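PDB 4UVM: glutathione uptake transporter from Shewanella oneidensis, which probably carries small peptides across the membrane, as a proton-coupled member of the POT family within the major facilitator superfamily. Local coordinates for residues Q325-F335 with M397-Q408. Residues are numbered along the deposited sequence; the frame is centred on the assembly and turned at random.
Sequences QANDMVKPQWF and MDGGSALSIFWQ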
ATOM      1  N   GLN A 325      14.457  14.924  -4.384  1.00 61.23           N
ATOM      2  CA  GLN A 325      14.745  16.182  -3.711  1.00 64.39           C
ATOM      3  C   GLN A 325      16.081  16.115  -2.982  1.00 66.56           C
ATOM      4  O   GLN A 325      16.830  17.089  -2.952  1.00 74.82           O
ATOM      5  CB  GLN A 325      13.626  16.541  -2.730  1.00 65.77           C
ATOM      6  CG  GLN A 325      13.789  17.904  -2.075  1.00 65.50           C
ATOM      7  CD  GLN A 325      12.761  18.163  -0.993  1.00 67.46           C
ATOM      8  OE1 GLN A 325      12.892  17.682   0.132  1.00 67.26           O
ATOM      9  NE2 GLN A 325      11.730  18.929  -1.328  1.00 68.55           N
ATOM     10  N   ALA A 326      16.378  14.958  -2.398  1.00 64.24           N
ATOM     11  CA  ALA A 326      17.606  14.780  -1.632  1.00 68.11           C
ATOM     12  C   ALA A 326      18.838  14.812  -2.532  1.00 69.37           C
ATOM     13  O   ALA A 326      19.953  15.056  -2.066  1.00 68.24           O
ATOM     14  CB  ALA A 326      17.553  13.478  -0.851  1.00 68.67           C
ATOM     15  N   ASN A 327      18.629  14.558  -3.820  1.00 66.53           N
ATOM     16  CA  ASN A 327      19.707  14.602  -4.802  1.00 67.25           C
ATOM     17  C   ASN A 327      20.293  16.000  -4.968  1.00 69.47           C
ATOM     18  O   ASN A 327      21.452  16.156  -5.345  1.00 71.95           O
ATOM     19  CB  ASN A 327      19.213  14.095  -6.159  1.00 69.42           C
ATOM     20  CG  ASN A 327      18.989  12.599  -6.178  1.00 64.01           C
ATOM     21  OD1 ASN A 327      19.521  11.869  -5.340  1.00 61.55           O
ATOM     22  ND2 ASN A 327      18.210  12.132  -7.149  1.00 60.61           N
ATOM     23  N   ASP A 328      19.477  17.012  -4.694  1.00 67.48           N
ATOM     24  CA  ASP A 328      19.884  18.398  -4.881  1.00 63.42           C
ATOM     25  C   ASP A 328      20.099  19.098  -3.546  1.00 66.55           C
ATOM     26  O   ASP A 328      19.907  20.306  -3.428  1.00 71.34           O
ATOM     27  CB  ASP A 328      18.840  19.144  -5.712  1.00 64.95           C
ATOM     28  CG  ASP A 328      18.758  18.627  -7.135  1.00 68.50           C
ATOM     29  OD1 ASP A 328      19.264  17.511  -7.391  1.00 67.60           O
ATOM     30  OD2 ASP A 328      18.191  19.334  -7.996  1.00 69.00           O
ATOM     31  N   MET A 329      20.499  18.327  -2.543  1.00 67.21           N
ATOM     32  CA  MET A 329      20.760  18.866  -1.216  1.00 74.76           C
ATOM     33  C   MET A 329      22.208  18.599  -0.827  1.00 73.79           C
ATOM     34  O   MET A 329      22.922  17.887  -1.532  1.00 71.01           O
ATOM     35  CB  MET A 329      19.808  18.260  -0.182  1.00 76.96           C
ATOM     36  CG  MET A 329      18.337  18.440  -0.516  1.00 77.48           C
ATOM     37  SD  MET A 329      17.247  17.824   0.781  1.00132.82           S
ATOM     38  CE  MET A 329      17.435  19.104   2.020  1.00 85.65           C
ATOM     39  N   VAL A 330      22.636  19.166   0.297  1.00 73.88           N
ATOM     40  CA  VAL A 330      24.024  19.039   0.716  1.00 75.47           C
ATOM     41  C   VAL A 330      24.230  17.789   1.563  1.00 71.64           C
ATOM     42  O   VAL A 330      23.832  17.736   2.724  1.00 74.37           O
ATOM     43  CB  VAL A 330      24.490  20.279   1.504  1.00 77.29           C
ATOM     44  CG1 VAL A 330      25.954  20.139   1.900  1.00 72.01           C
ATOM     45  CG2 VAL A 330      24.276  21.542   0.681  1.00 73.85           C
ATOM     46  N   LYS A 331      24.865  16.785   0.970  1.00 70.90           N
ATOM     47  CA  LYS A 331      25.117  15.524   1.652  1.00 69.54           C
ATOM     48  C   LYS A 331      26.615  15.242   1.753  1.00 70.29           C
ATOM     49  O   LYS A 331      27.398  15.723   0.934  1.00 73.70           O
ATOM     50  CB  LYS A 331      24.410  14.380   0.922  1.00 67.60           C
ATOM     51  CG  LYS A 331      24.995  14.068  -0.437  1.00 67.33           C
ATOM     52  CD  LYS A 331      24.237  12.956  -1.126  1.00 69.79           C
ATOM     53  CE  LYS A 331      25.004  12.438  -2.329  1.00 72.88           C
ATOM     54  NZ  LYS A 331      26.327  11.877  -1.927  1.00 73.74           N
ATOM     55  N   PRO A 332      27.020  14.467   2.771  1.00 69.29           N
ATOM     56  CA  PRO A 332      28.418  14.058   2.940  1.00 73.43           C
ATOM     57  C   PRO A 332      28.969  13.239   1.775  1.00 77.94           C
ATOM     58  O   PRO A 332      28.260  12.944   0.812  1.00 78.51           O
ATOM     59  CB  PRO A 332      28.377  13.208   4.212  1.00 75.38           C
ATOM     60  CG  PRO A 332      27.230  13.742   4.975  1.00 74.33           C
ATOM     61  CD  PRO A 332      26.201  14.102   3.940  1.00 76.32           C
ATOM     62  N   GLN A 333      30.242  12.876   1.876  1.00 84.31           N
ATOM     63  CA  GLN A 333      30.902  12.079   0.852  1.00 87.40           C
ATOM     64  C   GLN A 333      30.393  10.643   0.856  1.00 82.25           C
ATOM     65  O   GLN A 333      30.012  10.105  -0.185  1.00 80.73           O
ATOM     66  CB  GLN A 333      32.417  12.093   1.056  1.00 90.46           C
ATOM     67  CG  GLN A 333      33.178  11.238   0.059  1.00 96.69           C
ATOM     68  CD  GLN A 333      34.432  10.630   0.652  1.00103.47           C
ATOM     69  OE1 GLN A 333      34.498  10.361   1.853  1.00101.63           O
ATOM     70  NE2 GLN A 333      35.436  10.409  -0.188  1.00108.75           N
ATOM     71  N   TRP A 334      30.395  10.027   2.034  1.00 82.40           N
ATOM     72  CA  TRP A 334      30.020   8.622   2.169  1.00 82.78           C
ATOM     73  C   TRP A 334      28.524   8.407   1.979  1.00 82.56           C
ATOM     74  O   TRP A 334      28.082   7.303   1.667  1.00 86.45           O
ATOM     75  CB  TRP A 334      30.440   8.084   3.542  1.00 81.97           C
ATOM     76  CG  TRP A 334      29.536   8.522   4.664  1.00 84.12           C
ATOM     77  CD1 TRP A 334      28.399   7.894   5.101  1.00 81.57           C
ATOM     78  CD2 TRP A 334      29.692   9.681   5.493  1.00 83.65           C
ATOM     79  NE1 TRP A 334      27.842   8.593   6.144  1.00 79.55           N
ATOM     80  CE2 TRP A 334      28.617   9.693   6.405  1.00 84.02           C
ATOM     81  CE3 TRP A 334      30.640  10.709   5.551  1.00 80.72           C
ATOM     82  CZ2 TRP A 334      28.460  10.693   7.364  1.00 84.66           C
ATOM     83  CZ3 TRP A 334      30.483  11.702   6.506  1.00 81.34           C
ATOM     84  CH2 TRP A 334      29.401  11.687   7.398  1.00 86.49           C
ATOM     85  N   PHE A 335      27.749   9.469   2.170  1.00 81.36           N
ATOM     86  CA  PHE A 335      26.302   9.345   2.257  1.00 79.04           C
ATOM     87  C   PHE A 335      25.601   9.341   0.899  1.00 78.34           C
ATOM     88  O   PHE A 335      25.936  10.120   0.005  1.00 75.80           O
ATOM     89  CB  PHE A 335      25.734  10.470   3.124  1.00 76.31           C
ATOM     90  CG  PHE A 335      24.350  10.199   3.630  1.00 75.42           C
ATOM     91  CD1 PHE A 335      24.149   9.353   4.706  1.00 75.81           C
ATOM     92  CD2 PHE A 335      23.250  10.788   3.030  1.00 75.26           C
ATOM     93  CE1 PHE A 335      22.877   9.097   5.177  1.00 75.35           C
ATOM     94  CE2 PHE A 335      21.975  10.539   3.496  1.00 73.55           C
ATOM     95  CZ  PHE A 335      21.788   9.691   4.573  1.00 72.55           C
ATOM     96  N   MET A 397      14.887  25.917  -1.169  1.00 85.49           N
ATOM     97  CA  MET A 397      16.107  25.484  -1.840  1.00 85.70           C
ATOM     98  C   MET A 397      16.037  25.706  -3.352  1.00 86.77           C
ATOM     99  O   MET A 397      16.942  25.313  -4.084  1.00 90.50           O
ATOM    100  CB  MET A 397      16.410  24.015  -1.516  1.00 85.71           C
ATOM    101  CG  MET A 397      15.768  22.991  -2.433  1.00 84.88           C
ATOM    102  SD  MET A 397      16.357  21.327  -2.048  1.00126.85           S
ATOM    103  CE  MET A 397      16.075  20.509  -3.613  1.00 80.00           C
ATOM    104  N   ASP A 398      14.974  26.352  -3.822  1.00 85.39           N
ATOM    105  CA  ASP A 398      14.946  26.808  -5.209  1.00 88.43           C
ATOM    106  C   ASP A 398      15.976  27.923  -5.370  1.00105.30           C
ATOM    107  O   ASP A 398      16.549  28.111  -6.442  1.00113.63           O
ATOM    108  CB  ASP A 398      13.549  27.284  -5.618  1.00 88.06           C
ATOM    109  CG  ASP A 398      12.636  26.135  -6.021  1.00 89.45           C
ATOM    110  OD1 ASP A 398      13.153  25.092  -6.474  1.00 89.17           O
ATOM    111  OD2 ASP A 398      11.401  26.270  -5.883  1.00 85.18           O
ATOM    112  N   GLY A 399      16.205  28.654  -4.283  1.00104.91           N
ATOM    113  CA  GLY A 399      17.293  29.613  -4.197  1.00 95.56           C
ATOM    114  C   GLY A 399      17.932  29.521  -2.823  1.00 96.17           C
ATOM    115  O   GLY A 399      17.342  29.941  -1.829  1.00 98.52           O
ATOM    116  N   GLY A 400      19.135  28.961  -2.761  1.00 92.46           N
ATOM    117  CA  GLY A 400      19.801  28.725  -1.491  1.00 93.64           C
ATOM    118  C   GLY A 400      19.981  27.239  -1.252  1.00 90.13           C
ATOM    119  O   GLY A 400      19.261  26.428  -1.829  1.00 92.27           O
ATOM    120  N   SER A 401      20.937  26.873  -0.405  1.00 87.69           N
ATOM    121  CA  SER A 401      21.280  25.465  -0.239  1.00 88.64           C
ATOM    122  C   SER A 401      21.116  24.980   1.198  1.00 90.92           C
ATOM    123  O   SER A 401      21.686  25.549   2.131  1.00 91.48           O
ATOM    124  CB  SER A 401      22.714  25.210  -0.712  1.00 93.83           C
ATOM    125  OG  SER A 401      22.831  25.406  -2.113  1.00 98.20           O
ATOM    126  N   ALA A 402      20.327  23.920   1.362  1.00 93.90           N
ATOM    127  CA  ALA A 402      20.114  23.296   2.663  1.00 86.52           C
ATOM    128  C   ALA A 402      20.600  21.851   2.632  1.00 82.79           C
ATOM    129  O   ALA A 402      20.483  21.167   1.611  1.00 82.60           O
ATOM    130  CB  ALA A 402      18.647  23.364   3.057  1.00 80.88           C
ATOM    131  N   LEU A 403      21.161  21.398   3.748  1.00 81.58           N
ATOM    132  CA  LEU A 403      21.755  20.069   3.811  1.00 83.30           C
ATOM    133  C   LEU A 403      20.660  19.020   3.914  1.00 87.38           C
ATOM    134  O   LEU A 403      19.557  19.318   4.367  1.00 94.13           O
ATOM    135  CB  LEU A 403      22.728  19.954   4.993  1.00 85.72           C
ATOM    136  CG  LEU A 403      22.180  19.722   6.408  1.00 91.41           C
ATOM    137  CD1 LEU A 403      23.303  19.218   7.284  1.00 97.41           C
ATOM    138  CD2 LEU A 403      21.569  20.986   6.993  1.00 94.50           C
ATOM    139  N   SER A 404      20.957  17.799   3.478  1.00 83.72           N
ATOM    140  CA  SER A 404      19.950  16.742   3.452  1.00 85.20           C
ATOM    141  C   SER A 404      19.828  16.045   4.803  1.00 87.48           C
ATOM    142  O   SER A 404      18.735  15.947   5.369  1.00 81.87           O
ATOM    143  CB  SER A 404      20.271  15.708   2.362  1.00 81.64           C
ATOM    144  OG  SER A 404      21.171  14.713   2.828  1.00 77.71           O
ATOM    145  N   ILE A 405      20.963  15.582   5.315  1.00 91.58           N
ATOM    146  CA  ILE A 405      20.996  14.685   6.466  1.00 92.04           C
ATOM    147  C   ILE A 405      20.311  15.237   7.722  1.00 92.56           C
ATOM    148  O   ILE A 405      19.665  14.490   8.453  1.00102.81           O
ATOM    149  CB  ILE A 405      22.458  14.292   6.810  1.00 92.75           C
ATOM    150  CG1 ILE A 405      22.490  13.353   8.016  1.00 93.24           C
ATOM    151  CG2 ILE A 405      23.321  15.528   7.043  1.00 92.70           C
ATOM    152  CD1 ILE A 405      23.626  12.364   7.990  1.00 91.30           C
ATOM    153  N   PHE A 406      20.423  16.538   7.967  1.00 95.68           N
ATOM    154  CA  PHE A 406      19.743  17.130   9.118  1.00104.48           C
ATOM    155  C   PHE A 406      18.270  17.395   8.805  1.00 97.35           C
ATOM    156  O   PHE A 406      17.397  17.203   9.653  1.00 99.17           O
ATOM    157  CB  PHE A 406      20.401  18.449   9.556  1.00106.44           C
ATOM    158  CG  PHE A 406      21.786  18.302  10.155  1.00113.51           C
ATOM    159  CD1 PHE A 406      22.408  17.064  10.268  1.00118.43           C
ATOM    160  CD2 PHE A 406      22.464  19.426  10.615  1.00111.54           C
ATOM    161  CE1 PHE A 406      23.687  16.959  10.819  1.00116.12           C
ATOM    162  CE2 PHE A 406      23.730  19.327  11.158  1.00113.34           C
ATOM    163  CZ  PHE A 406      24.342  18.095  11.264  1.00118.55           C
ATOM    164  N   TRP A 407      18.001  17.815   7.572  1.00 90.58           N
ATOM    165  CA  TRP A 407      16.736  18.468   7.241  1.00 90.51           C
ATOM    166  C   TRP A 407      15.562  17.541   6.934  1.00 86.46           C
ATOM    167  O   TRP A 407      14.432  17.838   7.311  1.00 87.81           O
ATOM    168  CB  TRP A 407      16.962  19.421   6.063  1.00 92.37           C
ATOM    169  CG  TRP A 407      16.950  20.901   6.410  1.00 95.41           C
ATOM    170  CD1 TRP A 407      16.542  21.919   5.593  1.00 96.62           C
ATOM    171  CD2 TRP A 407      17.352  21.524   7.648  1.00 98.76           C
ATOM    172  NE1 TRP A 407      16.665  23.127   6.236  1.00104.76           N
ATOM    173  CE2 TRP A 407      17.159  22.914   7.498  1.00100.10           C
ATOM    174  CE3 TRP A 407      17.858  21.044   8.863  1.00100.39           C
ATOM    175  CZ2 TRP A 407      17.448  23.823   8.513  1.00102.19           C
ATOM    176  CZ3 TRP A 407      18.140  21.948   9.868  1.00103.81           C
ATOM    177  CH2 TRP A 407      17.938  23.322   9.687  1.00105.95           C
ATOM    178  N   GLN A 408      15.812  16.426   6.256  1.00 85.11           N
ATOM    179  CA  GLN A 408      14.725  15.502   5.948  1.00 74.30           C
ATOM    180  C   GLN A 408      14.381  14.633   7.151  1.00 74.68           C
ATOM    181  O   GLN A 408      13.519  13.758   7.072  1.00 77.35           O
ATOM    182  CB  GLN A 408      15.073  14.628   4.745  1.00 68.04           C
ATOM    183  CG  GLN A 408      14.456  15.108   3.447  1.00 70.64           C
ATOM    184  CD  GLN A 408      14.679  14.140   2.300  1.00 71.18           C
ATOM    185  OE1 GLN A 408      15.359  13.126   2.454  1.00 69.28           O
ATOM    186  NE2 GLN A 408      14.103  14.449   1.142  1.00 66.00           N
TER
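The Phe335 ring is met obliquely by Ile405 CD1, 4.4 Å from CE1, and by Ser404 OG on its CE2 side. Within 325-335, Pro332 CB lies over one face of the Trp334 indole, offset toward its rim; within 397-408, Leu403 turns its two methyls to different rings, CD1 over a face of Phe406 and CD2 over a face of Trp407. The Gln325 and Gln408 side chains cross, amide planes 41° apart, without bonding each other; each amide nitrogen is hydrogen-bonded elsewhere: Gln325 NE2 to Gln394 OE1 and Val390 O, Gln408 NE2 to Trp322 O. Met329 and Met397 meet at about a right angle. With CG beside its backbone N (chi1 -56°), Met329 puts CG 3.8 Å from Met397 SD, while its CB rests against Ser404 CB; the bend at chi3 takes CE toward Trp407 CB. Two backbone bonds flank the single parallel bridge of Val330 with Leu403: Val330 N to Ala402 O, 3.2 Å, and Ser404 N to Val330 O, 3.0 Å. Thus two loops of this largely helical transporter, following helices 321-326 and 372-396, have their register fixed at Val330, whereas the mainly apolar side-chain packing around it adds no directional bond between them.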